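Local coordinates for DUF5624 domain-containing protein (Legionella pneumophila subsp. pneumophila, PDB 4JX2) that is of unknown function but is probably a secreted protein, joining alpha helices and a small mixed beta sheet in an unusual combination and assembling with a second copy, at residues Q100-A105 / L236-Q241; T111-I116 / I228-L233; V153-T158 / T177-I182; N161-V166 / P173-I178; N224-G229 / S420-N425. All coordinates share one frame; numbering follows the deposited sequence.

Contact 1 of 5, residues Q100-A105 / L236-Q241; sequences QLMRTA and LQSMDQ
The flat amide of Q100 meets the helix at its nitrogen end: NE2 lies 3.6 Å from CB of Q241, while the same nitrogen donates to a water molecule 3.1 Å away. The other flat group in play is the carbonyl of M102. Its oxygen receives OG of S238 at 2.7 Å, with the hydroxyl approaching from above the carbonyl plane, 38° out of it, at a C=O...donor angle of 125°. S238 is placed for this bond by its first torsion, which swings OG opposite its own backbone N (chi1 170°) and out toward the turn. Here the end of strand 96-101, outermost in this chain's five-stranded mixed sheet, and the turn that follows it are joined to helix 223-247 by one direct hydrogen bond and one water. Besides accepting from Q100, that water donates to O of L101 at 3.0 Å and to O of S238 at 2.9 Å, linking the end of the strand to the helix backbone through one solvent site. The end of M102, a selenomethionine, packs against the polar S238: its chain is bent at both chi2 and chi3, which brings CE to 3.8 Å from O of S238 and SE to 4.3 Å from OG of the same serine. On the sheet side, backbone hydrogen bonds join Q100 to L87 and M102 to S85. The apolar neighbours of M102 lie beyond the contact, in F262 of strand 257-262 and in L242, one turn beyond S238 along the helix.

Contact 2 of 5, residues T111-I116 / I228-L233; sequences TEMTAI and IGTFML
M113 is the side chain through which helix 110-117 reaches T230 and L233. From the CB of this selenomethionine, directed at the facing helix, CG comes to 3.4 Å from the backbone O of T230 and 4.2 Å from CB of L233. The next atom, SE, touches two methyl groups, 3.9 Å from CD1 of L233 and 4.0 Å from CG2 of T230. Bends at chi2 (47°) and chi3 (50°) curl the chain, and the terminal CE continues to W162 and I182. T230 receives a second partner on the same methyl: CG2 of I116 stands 3.8 Å from CG2 of T230, the two side chains meeting nearly at right angles. The threonine's polar end takes no part in this apolar seam, for OG1 is bonded to O of V226 in its own helix and also to the hydroxyl of S117. All four touching residues are buried. The two helices pack antiparallel, the axes of their short segments approaching to 8.9 Å with 157° between their directions. Helix 175-197 lies against the same seam, with I182 and A185 on I116, M181 on T230 and I178 on L233. Helices 366-378 and 386-398 cover I228, F231 and M232, while helix 110-117 also faces the second subunit, where E112 is hydrogen-bonded to Y28 and T30 of that neighbouring chain.

Contact 3 of 5, residues V153-T158 / T177-I182; sequences VINAQT and TIHNMI
N155 and H179 are joined by a hydrogen bond across the segments. ND2 of N155 donates to the backbone O of H179 at 3.1 Å, with an N-H...acceptor angle of 151°; the acceptor lies close to the amide plane of the asparagine. The other end of that amide is occupied too, since OD1 accepts from NE1 of W162. A weaker polar link runs within helix 175-197, from ND1 of H179 to OD1 of N180 at 3.4 Å.

The imidazole of H179 and the amide of N155 are turned almost parallel, 9° apart, and the ring presents its edge to the end of helix 136-155. The backbone O of N155 sits in the ring plane beside the edge formed by CD2 and NE2, and CA of A156 lies at the same edge, 4.0 Å from NE2 of H179. That backbone oxygen also accepts from ND2 of N161.

Van der Waals packing comes from I182, whose CG2, trans to the backbone N, lies against the asparagine amide, 3.4 Å from OD1 and 3.5 Å from CG of N155.

As a worked example of a helix terminus joined to the flank of another helix, the contact shows one buried amide spending both its ends. Because ND2 must donate to H179 and OD1 must accept from W162, only one of the two ways of setting the amide satisfies both bonds, and its rotation is thereby fixed.

Contact 4 of 5, residues N161-V166 / P173-I178; sequences NWLEQV and PHLTTI
L163 of the short, weakly bonded helix 162-165 meets L175 and I178 at the start of helix 175-197, an apolar packing between two helices that are consecutive in the chain and joined by a short loop. The leucines slide past each other in opposite directions, with CG of L163 at 3.7 Å from CD2 of L175. CD2 of L163 lies 3.4 Å from the backbone O of L175 and 3.7 Å from CG2 of I178. Its CD1 is 3.9 Å from that same isoleucine methyl, so both tips of L163 touch it. Pointing the branches toward helix 175-197 is the work of a first torsion that sets CG roughly opposite the backbone N (chi1 -151°). The start of the short helix is secured by an N-cap: OD1 of N161 accepts from N of L163 at 3.2 Å, the donor standing 37° above the carbonyl plane of the asparagine. H174 occupies the corresponding N-cap position of helix 175-197. The residue between N161 and L163, W162, offers a ring face to L163, whose CD1 sits 3.5 Å above the plane toward the rim. That indole also packs edge-to-face with F34 of the second subunit.

Contact 5 of 5, residues N224-G229 / S420-N425; sequences NNVMIG and STYPNN
The backbone O of N225 takes the helical hydrogen bond from N of G229 at 2.9 Å. The hydroxyl of Y422 stands close by without bonding to that oxygen: OH of Y422 is 3.5 Å from O of N225, at too poor an angle. The phenol is instead bonded to O of G410, which fixes where the end of the ring sits. Around OH the helix contributes backbone and the root of a side chain: CB of N225 lies at 3.9 Å and N of V226 at 3.7 Å. The apolar part of the contact is carried by V226, whose CG2 comes to 3.7 Å from CE1 of Y422, approaching the ring obliquely. The valine's first torsion (chi1 167°) sends CG1 away from the tyrosine and leaves CG2, beside the backbone N, as the branch that meets it. Because the nearest CA atoms, those of V226 and Y422, are 9.5 Å apart, the full length of the tyrosine is needed to span the distance, a simple instance of one long aromatic side chain joining an irregular segment to a helix. Its ring is further held by an edge-to-face meeting with F415, and N225 makes a weak hydrogen bond from ND2 to O of G414. All three touching residues are buried. Helix 175-197 borders this site, with A185 against V226, M181 against Y422 and Y184 against P423; helix 366-378 packs on N224 and I228, elsewhere along the same segment of helix 223-247.

Overall arrangement
Going from the N terminus, the chain leaves strand 96-101 and opens contact 1, which closes only when helix 223-247 returns to it. Inside that long loop helix 110-117 opens contact 2, closed on an earlier part of the same helix. Contacts 3 and 4 nest within contact 2: helix 136-155 and then helix 162-165 both meet the beginning of helix 175-197, where the two contacts share T177 and I178. Contact 5 shares I228 and G229 with contact 2 and crosses contact 1, because segment 224-229 lies inside the loop that contact 1 closes and segment 420-425 lies beyond it. Helix 223-247 thus ties the edge strand 96-101, helix 110-117 and the loop 420-425 together.

Contact 1 of 5, residues Q100-A105 / L236-Q241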
# COMPACT_ATOMS: atom_id res chain seq x y z
N GLN A 100 -3.63 -22.14 -7.48
CA GLN A 100 -2.85 -22.69 -6.37
C GLN A 100 -2.87 -21.79 -5.14
O GLN A 100 -2.62 -20.60 -5.25
CB GLN A 100 -1.39 -22.92 -6.85
CG GLN A 100 -0.42 -23.48 -5.81
CD GLN A 100 -0.52 -24.96 -5.57
OE1 GLN A 100 -1.07 -25.71 -6.37
NE2 GLN A 100 0.08 -25.42 -4.48
N LEU A 101 -3.05 -22.37 -3.95
CA LEU A 101 -2.97 -21.66 -2.68
C LEU A 101 -1.49 -21.44 -2.28
O LEU A 101 -0.72 -22.40 -2.18
CB LEU A 101 -3.73 -22.42 -1.61
CG LEU A 101 -5.22 -22.13 -1.57
CD1 LEU A 101 -5.98 -23.30 -1.04
CD2 LEU A 101 -5.50 -20.87 -0.76
N MSE A 102 -1.11 -20.17 -2.04
CA MSE A 102 0.25 -19.77 -1.68
C MSE A 102 0.50 -19.83 -0.16
O MSE A 102 1.63 -19.71 0.31
CB MSE A 102 0.56 -18.38 -2.27
CG MSE A 102 0.77 -18.41 -3.78
SE MSE A 102 2.31 -19.55 -4.31
CE MSE A 102 1.54 -21.25 -4.42
N ARG A 103 -0.60 -20.02 0.59
CA ARG A 103 -0.71 -20.15 2.05
C ARG A 103 -2.05 -20.80 2.34
O ARG A 103 -2.98 -20.64 1.56
CB ARG A 103 -0.54 -18.80 2.81
CG ARG A 103 -1.47 -17.69 2.35
CD ARG A 103 -1.47 -16.49 3.29
NE ARG A 103 -2.37 -16.68 4.42
CZ ARG A 103 -1.97 -16.79 5.68
NH1 ARG A 103 -0.67 -16.70 5.98
NH2 ARG A 103 -2.85 -16.97 6.64
N THR A 104 -2.13 -21.57 3.44
CA THR A 104 -3.33 -22.25 3.94
C THR A 104 -3.83 -23.33 2.94
O THR A 104 -5.04 -23.59 2.86
CB THR A 104 -4.47 -21.25 4.35
OG1 THR A 104 -5.09 -20.67 3.19
CG2 THR A 104 -4.00 -20.19 5.35
N ALA A 105 -2.90 -23.98 2.21
CA ALA A 105 -3.26 -25.09 1.31
C ALA A 105 -3.65 -26.28 2.19
O ALA A 105 -2.88 -26.65 3.07
CB ALA A 105 -2.10 -25.45 0.40
N LEU A 236 9.67 -23.11 1.67
CA LEU A 236 10.16 -24.13 0.77
C LEU A 236 9.00 -24.95 0.20
O LEU A 236 8.98 -25.15 -1.01
CB LEU A 236 11.18 -25.04 1.50
CG LEU A 236 11.73 -26.27 0.76
CD1 LEU A 236 12.43 -25.88 -0.56
CD2 LEU A 236 12.68 -27.08 1.67
N GLN A 237 8.04 -25.38 1.03
CA GLN A 237 6.93 -26.21 0.59
C GLN A 237 6.02 -25.46 -0.37
O GLN A 237 5.71 -25.97 -1.46
CB GLN A 237 6.13 -26.77 1.79
CG GLN A 237 4.84 -27.56 1.45
CD GLN A 237 4.96 -28.83 0.63
OE1 GLN A 237 5.95 -29.07 -0.06
NE2 GLN A 237 3.94 -29.67 0.69
N SER A 238 5.63 -24.26 0.02
CA SER A 238 4.74 -23.36 -0.71
C SER A 238 5.34 -23.01 -2.10
O SER A 238 4.64 -23.12 -3.12
CB SER A 238 4.49 -22.12 0.14
OG SER A 238 3.83 -21.08 -0.57
N MSE A 239 6.64 -22.65 -2.12
CA MSE A 239 7.32 -22.29 -3.36
C MSE A 239 7.59 -23.51 -4.26
O MSE A 239 7.45 -23.40 -5.48
CB MSE A 239 8.62 -21.55 -3.06
CG MSE A 239 8.40 -20.16 -2.45
SE MSE A 239 10.10 -19.27 -2.09
CE MSE A 239 9.60 -18.15 -0.59
N ASP A 240 7.94 -24.67 -3.66
CA ASP A 240 8.18 -25.89 -4.42
C ASP A 240 6.90 -26.39 -5.09
O ASP A 240 6.94 -26.81 -6.25
CB ASP A 240 8.78 -27.00 -3.53
CG ASP A 240 9.06 -28.28 -4.29
OD1 ASP A 240 9.90 -28.24 -5.20
OD2 ASP A 240 8.39 -29.30 -4.01
N GLN A 241 5.76 -26.36 -4.35
CA GLN A 241 4.48 -26.80 -4.89
C GLN A 241 4.06 -25.95 -6.11
O GLN A 241 3.60 -26.51 -7.12
CB GLN A 241 3.40 -26.78 -3.82
CG GLN A 241 3.50 -27.96 -2.84
CD GLN A 241 3.30 -29.32 -3.45
OE1 GLN A 241 4.09 -30.22 -3.23
NE2 GLN A 241 2.22 -29.52 -4.19
O HOH W 1 1.87 -23.82 -2.47

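Contact 2 of 5, residues T111-I116 / I228-L233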
# COMPACT_ATOMS: atom_id res chain seq x y z
N THR A 111 -0.44 -25.97 7.97
CA THR A 111 -1.08 -25.92 9.28
C THR A 111 -0.14 -26.54 10.30
O THR A 111 0.15 -25.91 11.31
CB THR A 111 -2.44 -26.63 9.20
OG1 THR A 111 -3.25 -25.92 8.27
CG2 THR A 111 -3.15 -26.70 10.55
N GLU A 112 0.40 -27.74 9.98
CA GLU A 112 1.32 -28.52 10.81
C GLU A 112 2.53 -27.70 11.22
O GLU A 112 2.78 -27.53 12.42
CB GLU A 112 1.77 -29.80 10.07
CG GLU A 112 0.66 -30.79 9.75
CD GLU A 112 -0.09 -30.63 8.43
OE1 GLU A 112 -0.24 -29.48 7.95
OE2 GLU A 112 -0.57 -31.65 7.91
N MSE A 113 3.24 -27.13 10.22
CA MSE A 113 4.44 -26.33 10.41
C MSE A 113 4.15 -24.97 11.05
O MSE A 113 4.91 -24.56 11.93
CB MSE A 113 5.11 -26.14 9.06
CG MSE A 113 6.63 -26.29 9.08
SE MSE A 113 7.43 -27.81 9.99
CE MSE A 113 6.43 -29.25 9.27
N THR A 114 3.07 -24.28 10.64
CA THR A 114 2.69 -22.96 11.17
C THR A 114 2.31 -23.07 12.66
O THR A 114 2.70 -22.20 13.42
CB THR A 114 1.57 -22.33 10.32
OG1 THR A 114 2.08 -22.18 8.99
CG2 THR A 114 1.12 -20.98 10.82
N ALA A 115 1.59 -24.15 13.05
CA ALA A 115 1.18 -24.43 14.42
C ALA A 115 2.39 -24.46 15.36
O ALA A 115 2.33 -23.89 16.45
CB ALA A 115 0.42 -25.76 14.49
N ILE A 116 3.50 -25.08 14.92
CA ILE A 116 4.74 -25.16 15.71
C ILE A 116 5.44 -23.76 15.76
O ILE A 116 5.86 -23.36 16.84
CB ILE A 116 5.69 -26.30 15.19
CG1 ILE A 116 5.01 -27.69 15.29
CG2 ILE A 116 7.08 -26.29 15.89
CD1 ILE A 116 4.58 -28.19 16.75
N ILE A 228 12.78 -20.23 13.00
CA ILE A 228 13.38 -20.01 11.68
C ILE A 228 13.24 -21.30 10.82
O ILE A 228 12.77 -21.22 9.69
CB ILE A 228 14.85 -19.51 11.76
CG1 ILE A 228 14.99 -18.21 12.63
CG2 ILE A 228 15.46 -19.32 10.36
CD1 ILE A 228 13.93 -17.01 12.38
N GLY A 229 13.59 -22.45 11.40
CA GLY A 229 13.52 -23.74 10.71
C GLY A 229 12.15 -24.05 10.15
O GLY A 229 12.02 -24.38 8.97
N THR A 230 11.11 -23.88 10.97
CA THR A 230 9.71 -24.11 10.61
C THR A 230 9.25 -23.13 9.54
O THR A 230 8.60 -23.56 8.60
CB THR A 230 8.80 -24.05 11.83
OG1 THR A 230 9.07 -22.85 12.56
CG2 THR A 230 8.95 -25.24 12.71
N PHE A 231 9.60 -21.83 9.67
CA PHE A 231 9.24 -20.81 8.68
C PHE A 231 9.88 -21.15 7.32
O PHE A 231 9.22 -21.06 6.27
CB PHE A 231 9.67 -19.39 9.14
CG PHE A 231 8.75 -18.71 10.13
CD1 PHE A 231 7.38 -18.71 9.95
CD2 PHE A 231 9.28 -18.01 11.22
CE1 PHE A 231 6.54 -18.04 10.85
CE2 PHE A 231 8.43 -17.38 12.14
CZ PHE A 231 7.07 -17.38 11.94
N MSE A 232 11.16 -21.57 7.35
CA MSE A 232 11.93 -22.01 6.19
C MSE A 232 11.24 -23.16 5.45
O MSE A 232 11.22 -23.17 4.23
CB MSE A 232 13.34 -22.46 6.61
CG MSE A 232 14.30 -21.35 6.87
SE MSE A 232 14.86 -20.37 5.29
CE MSE A 232 16.06 -19.06 6.09
N LEU A 233 10.71 -24.14 6.20
CA LEU A 233 10.10 -25.32 5.58
C LEU A 233 8.79 -24.99 4.95
O LEU A 233 8.45 -25.56 3.92
CB LEU A 233 9.94 -26.47 6.58
CG LEU A 233 11.26 -27.09 7.12
CD1 LEU A 233 10.95 -27.97 8.29
CD2 LEU A 233 12.00 -27.87 6.05

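Contact 3 of 5, residues V153-T158 / T177-I182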
# COMPACT_ATOMS: atom_id res chain seq x y z
N VAL A 153 2.63 -36.46 20.63
CA VAL A 153 2.24 -37.85 20.52
C VAL A 153 1.96 -38.21 19.04
O VAL A 153 2.53 -39.18 18.56
CB VAL A 153 1.04 -38.17 21.46
CG1 VAL A 153 0.51 -39.58 21.26
CG2 VAL A 153 1.42 -37.94 22.91
N ILE A 154 1.13 -37.41 18.32
CA ILE A 154 0.77 -37.68 16.93
C ILE A 154 2.03 -37.64 16.00
O ILE A 154 2.14 -38.47 15.08
CB ILE A 154 -0.38 -36.74 16.45
CG1 ILE A 154 -1.29 -37.43 15.45
CG2 ILE A 154 0.11 -35.42 15.89
CD1 ILE A 154 -2.45 -38.17 16.07
N ASN A 155 2.99 -36.72 16.30
CA ASN A 155 4.26 -36.57 15.59
C ASN A 155 5.15 -37.80 15.80
O ASN A 155 5.97 -38.12 14.94
CB ASN A 155 5.00 -35.29 16.02
CG ASN A 155 6.25 -34.99 15.22
OD1 ASN A 155 6.18 -34.50 14.09
ND2 ASN A 155 7.43 -35.23 15.79
N ALA A 156 4.98 -38.50 16.95
CA ALA A 156 5.75 -39.70 17.29
C ALA A 156 5.12 -40.98 16.70
O ALA A 156 5.77 -42.03 16.76
CB ALA A 156 5.90 -39.82 18.79
N GLN A 157 3.93 -40.89 16.09
CA GLN A 157 3.24 -42.08 15.56
C GLN A 157 4.01 -42.77 14.45
O GLN A 157 4.58 -42.14 13.56
CB GLN A 157 1.80 -41.79 15.08
CG GLN A 157 0.77 -41.97 16.19
CD GLN A 157 -0.65 -41.59 15.83
OE1 GLN A 157 -0.99 -41.34 14.66
NE2 GLN A 157 -1.53 -41.57 16.83
N THR A 158 4.06 -44.09 14.57
CA THR A 158 4.72 -44.98 13.62
C THR A 158 3.94 -46.30 13.62
O THR A 158 3.56 -46.77 14.70
CB THR A 158 6.22 -45.10 13.91
OG1 THR A 158 6.84 -45.78 12.82
CG2 THR A 158 6.55 -45.75 15.25
N THR A 177 15.34 -35.26 10.52
CA THR A 177 15.65 -33.99 11.20
C THR A 177 14.35 -33.24 11.54
O THR A 177 14.21 -32.81 12.68
CB THR A 177 16.55 -33.13 10.31
OG1 THR A 177 17.63 -33.93 9.82
CG2 THR A 177 17.07 -31.88 11.04
N ILE A 178 13.41 -33.09 10.56
CA ILE A 178 12.11 -32.43 10.75
C ILE A 178 11.35 -33.10 11.91
O ILE A 178 10.82 -32.39 12.79
CB ILE A 178 11.27 -32.39 9.45
CG1 ILE A 178 11.98 -31.56 8.37
CG2 ILE A 178 9.84 -31.85 9.71
CD1 ILE A 178 11.36 -31.62 7.05
N HIS A 179 11.31 -34.45 11.92
CA HIS A 179 10.64 -35.22 12.96
C HIS A 179 11.20 -34.91 14.35
O HIS A 179 10.44 -34.62 15.27
CB HIS A 179 10.73 -36.72 12.68
CG HIS A 179 10.23 -37.53 13.83
ND1 HIS A 179 11.10 -38.05 14.78
CD2 HIS A 179 8.96 -37.80 14.21
CE1 HIS A 179 10.33 -38.64 15.68
NE2 HIS A 179 9.04 -38.53 15.37
N ASN A 180 12.54 -35.00 14.49
CA ASN A 180 13.25 -34.77 15.75
C ASN A 180 13.06 -33.35 16.25
O ASN A 180 12.96 -33.13 17.47
CB ASN A 180 14.73 -35.04 15.59
CG ASN A 180 15.06 -36.49 15.36
OD1 ASN A 180 14.30 -37.40 15.70
ND2 ASN A 180 16.22 -36.72 14.80
N MSE A 181 12.99 -32.40 15.31
CA MSE A 181 12.81 -31.00 15.60
C MSE A 181 11.42 -30.73 16.20
O MSE A 181 11.33 -30.00 17.20
CB MSE A 181 13.05 -30.16 14.36
CG MSE A 181 13.00 -28.70 14.67
SE MSE A 181 12.15 -27.72 13.30
CE MSE A 181 10.35 -28.32 13.69
N ILE A 182 10.33 -31.32 15.62
CA ILE A 182 8.98 -31.11 16.14
C ILE A 182 8.89 -31.78 17.53
O ILE A 182 8.31 -31.20 18.46
CB ILE A 182 7.88 -31.58 15.16
CG1 ILE A 182 7.85 -30.68 13.92
CG2 ILE A 182 6.49 -31.60 15.82
CD1 ILE A 182 7.51 -31.34 12.67

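Contact 4 of 5, residues N161-V166 / P173-I178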
# COMPACT_ATOMS: atom_id res chain seq x y z
N ASN A 161 3.40 -42.20 9.75
CA ASN A 161 3.62 -40.87 10.32
C ASN A 161 3.11 -39.81 9.34
O ASN A 161 3.22 -40.00 8.13
CB ASN A 161 5.09 -40.64 10.63
CG ASN A 161 5.32 -39.43 11.48
OD1 ASN A 161 5.66 -38.36 10.99
ND2 ASN A 161 5.12 -39.57 12.77
N TRP A 162 2.53 -38.72 9.86
CA TRP A 162 1.96 -37.66 9.04
C TRP A 162 2.99 -37.12 8.01
O TRP A 162 2.62 -36.86 6.86
CB TRP A 162 1.41 -36.52 9.94
CG TRP A 162 2.48 -35.70 10.61
CD1 TRP A 162 3.13 -36.00 11.78
CD2 TRP A 162 3.08 -34.50 10.11
NE1 TRP A 162 4.09 -35.05 12.03
CE2 TRP A 162 4.09 -34.12 11.02
CE3 TRP A 162 2.87 -33.71 8.96
CZ2 TRP A 162 4.86 -32.96 10.85
CZ3 TRP A 162 3.68 -32.59 8.77
CH2 TRP A 162 4.63 -32.21 9.72
N LEU A 163 4.27 -37.01 8.42
CA LEU A 163 5.41 -36.52 7.63
C LEU A 163 5.73 -37.43 6.42
O LEU A 163 6.21 -36.95 5.39
CB LEU A 163 6.62 -36.44 8.56
CG LEU A 163 7.69 -35.42 8.29
CD1 LEU A 163 7.12 -34.05 8.04
CD2 LEU A 163 8.65 -35.37 9.44
N GLU A 164 5.44 -38.74 6.53
CA GLU A 164 5.63 -39.73 5.47
C GLU A 164 4.44 -39.72 4.49
O GLU A 164 4.53 -40.30 3.41
CB GLU A 164 5.77 -41.14 6.07
CG GLU A 164 7.10 -41.42 6.77
CD GLU A 164 7.17 -42.72 7.57
OE1 GLU A 164 6.18 -43.49 7.60
OE2 GLU A 164 8.23 -42.96 8.19
N GLN A 165 3.31 -39.12 4.88
CA GLN A 165 2.08 -39.10 4.10
C GLN A 165 1.84 -37.80 3.35
O GLN A 165 1.25 -37.82 2.26
CB GLN A 165 0.88 -39.36 5.01
CG GLN A 165 0.63 -40.79 5.37
CD GLN A 165 -0.59 -40.89 6.28
OE1 GLN A 165 -0.53 -41.45 7.38
NE2 GLN A 165 -1.75 -40.37 5.84
N VAL A 166 2.20 -36.67 3.96
CA VAL A 166 2.04 -35.34 3.35
C VAL A 166 2.84 -35.29 2.02
O VAL A 166 3.95 -35.82 1.95
CB VAL A 166 2.47 -34.21 4.35
CG1 VAL A 166 3.97 -34.27 4.70
CG2 VAL A 166 2.07 -32.83 3.86
N PRO A 173 14.68 -34.91 1.74
CA PRO A 173 16.06 -35.07 2.23
C PRO A 173 16.26 -34.88 3.75
O PRO A 173 17.28 -35.33 4.27
CB PRO A 173 16.82 -33.95 1.49
CG PRO A 173 16.03 -33.67 0.30
CD PRO A 173 14.61 -33.84 0.71
N HIS A 174 15.32 -34.23 4.46
CA HIS A 174 15.46 -33.89 5.88
C HIS A 174 14.35 -34.43 6.81
O HIS A 174 14.27 -34.00 7.96
CB HIS A 174 15.51 -32.36 6.02
CG HIS A 174 16.32 -31.70 4.94
ND1 HIS A 174 15.72 -31.07 3.85
CD2 HIS A 174 17.67 -31.65 4.79
CE1 HIS A 174 16.71 -30.62 3.10
NE2 HIS A 174 17.90 -30.94 3.63
N LEU A 175 13.55 -35.39 6.34
CA LEU A 175 12.43 -35.95 7.10
C LEU A 175 12.77 -36.35 8.54
O LEU A 175 11.99 -36.02 9.44
CB LEU A 175 11.79 -37.14 6.38
CG LEU A 175 10.93 -36.81 5.14
CD1 LEU A 175 10.17 -38.04 4.67
CD2 LEU A 175 9.93 -35.62 5.39
N THR A 176 13.91 -37.03 8.77
CA THR A 176 14.34 -37.48 10.11
C THR A 176 14.56 -36.25 11.01
O THR A 176 14.00 -36.22 12.11
CB THR A 176 15.57 -38.42 10.00
OG1 THR A 176 15.10 -39.72 9.60
CG2 THR A 176 16.33 -38.58 11.33
N THR A 177 15.34 -35.26 10.52
CA THR A 177 15.65 -33.99 11.20
C THR A 177 14.35 -33.24 11.54
O THR A 177 14.21 -32.81 12.68
CB THR A 177 16.55 -33.13 10.31
OG1 THR A 177 17.63 -33.93 9.82
CG2 THR A 177 17.07 -31.88 11.04
N ILE A 178 13.41 -33.09 10.56
CA ILE A 178 12.11 -32.43 10.75
C ILE A 178 11.35 -33.10 11.91
O ILE A 178 10.82 -32.39 12.79
CB ILE A 178 11.27 -32.39 9.45
CG1 ILE A 178 11.98 -31.56 8.37
CG2 ILE A 178 9.84 -31.85 9.71
CD1 ILE A 178 11.36 -31.62 7.05

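Contact 5 of 5, residues N224-G229 / S420-N425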
# COMPACT_ATOMS: atom_id res chain seq x y z
N ASN A 224 14.09 -19.94 19.12
CA ASN A 224 14.33 -19.00 18.03
C ASN A 224 14.73 -19.77 16.76
O ASN A 224 14.23 -19.45 15.69
CB ASN A 224 15.45 -18.03 18.43
CG ASN A 224 15.12 -16.91 19.41
OD1 ASN A 224 14.02 -16.38 19.49
ND2 ASN A 224 16.14 -16.44 20.09
N ASN A 225 15.61 -20.82 16.89
CA ASN A 225 16.05 -21.66 15.77
C ASN A 225 14.88 -22.51 15.22
O ASN A 225 14.78 -22.70 14.00
CB ASN A 225 17.19 -22.56 16.20
CG ASN A 225 18.51 -21.86 16.44
OD1 ASN A 225 18.61 -20.79 17.06
ND2 ASN A 225 19.58 -22.53 16.03
N VAL A 226 13.99 -23.00 16.10
CA VAL A 226 12.82 -23.77 15.70
C VAL A 226 11.91 -22.85 14.88
O VAL A 226 11.39 -23.28 13.85
CB VAL A 226 12.09 -24.42 16.91
CG1 VAL A 226 10.71 -24.96 16.53
CG2 VAL A 226 12.92 -25.53 17.51
N MSE A 227 11.75 -21.58 15.30
CA MSE A 227 10.92 -20.62 14.57
C MSE A 227 11.45 -20.38 13.17
O MSE A 227 10.66 -20.40 12.25
CB MSE A 227 10.78 -19.32 15.33
CG MSE A 227 9.79 -19.45 16.45
SE MSE A 227 9.35 -17.79 17.25
CE MSE A 227 11.01 -17.47 18.35
N ILE A 228 12.78 -20.23 13.00
CA ILE A 228 13.38 -20.01 11.68
C ILE A 228 13.24 -21.30 10.82
O ILE A 228 12.77 -21.22 9.69
CB ILE A 228 14.85 -19.51 11.76
CG1 ILE A 228 14.99 -18.21 12.63
CG2 ILE A 228 15.46 -19.32 10.36
CD1 ILE A 228 13.93 -17.01 12.38
N GLY A 229 13.59 -22.45 11.40
CA GLY A 229 13.52 -23.74 10.71
C GLY A 229 12.15 -24.05 10.15
O GLY A 229 12.02 -24.38 8.97
N SER A 420 25.06 -30.40 16.32
CA SER A 420 25.02 -30.60 14.86
C SER A 420 23.57 -30.67 14.29
O SER A 420 23.34 -30.29 13.13
CB SER A 420 25.79 -31.85 14.46
OG SER A 420 25.47 -32.93 15.32
N THR A 421 22.62 -31.17 15.10
CA THR A 421 21.21 -31.30 14.69
C THR A 421 20.33 -31.34 15.94
O THR A 421 20.84 -31.29 17.06
CB THR A 421 21.03 -32.55 13.79
OG1 THR A 421 19.74 -32.52 13.17
CG2 THR A 421 21.24 -33.86 14.53
N TYR A 422 19.01 -31.45 15.76
CA TYR A 422 18.06 -31.59 16.86
C TYR A 422 18.14 -32.99 17.48
O TYR A 422 18.23 -33.97 16.74
CB TYR A 422 16.63 -31.34 16.37
CG TYR A 422 16.39 -29.91 15.96
CD1 TYR A 422 16.05 -28.94 16.90
CD2 TYR A 422 16.55 -29.50 14.64
CE1 TYR A 422 15.85 -27.61 16.54
CE2 TYR A 422 16.36 -28.17 14.26
CZ TYR A 422 16.02 -27.23 15.22
OH TYR A 422 15.83 -25.92 14.85
N PRO A 423 18.07 -33.11 18.84
CA PRO A 423 18.12 -34.44 19.48
C PRO A 423 16.95 -35.35 19.11
O PRO A 423 15.87 -34.85 18.80
CB PRO A 423 18.07 -34.10 20.97
CG PRO A 423 18.53 -32.72 21.06
CD PRO A 423 17.96 -32.05 19.86
N ASN A 424 17.16 -36.68 19.17
CA ASN A 424 16.17 -37.72 18.84
C ASN A 424 15.30 -38.10 20.05
O ASN A 424 14.07 -38.07 19.94
CB ASN A 424 16.87 -38.97 18.27
CG ASN A 424 18.00 -39.51 19.11
OD1 ASN A 424 18.83 -38.77 19.66
ND2 ASN A 424 18.06 -40.82 19.25
N ASN A 425 15.91 -38.49 21.19
CA ASN A 425 15.11 -38.86 22.36
C ASN A 425 14.94 -37.62 23.23
O ASN A 425 15.92 -37.13 23.81
CB ASN A 425 15.71 -40.06 23.15
CG ASN A 425 17.20 -40.04 23.47
OD1 ASN A 425 17.95 -39.11 23.12
ND2 ASN A 425 17.64 -41.08 24.16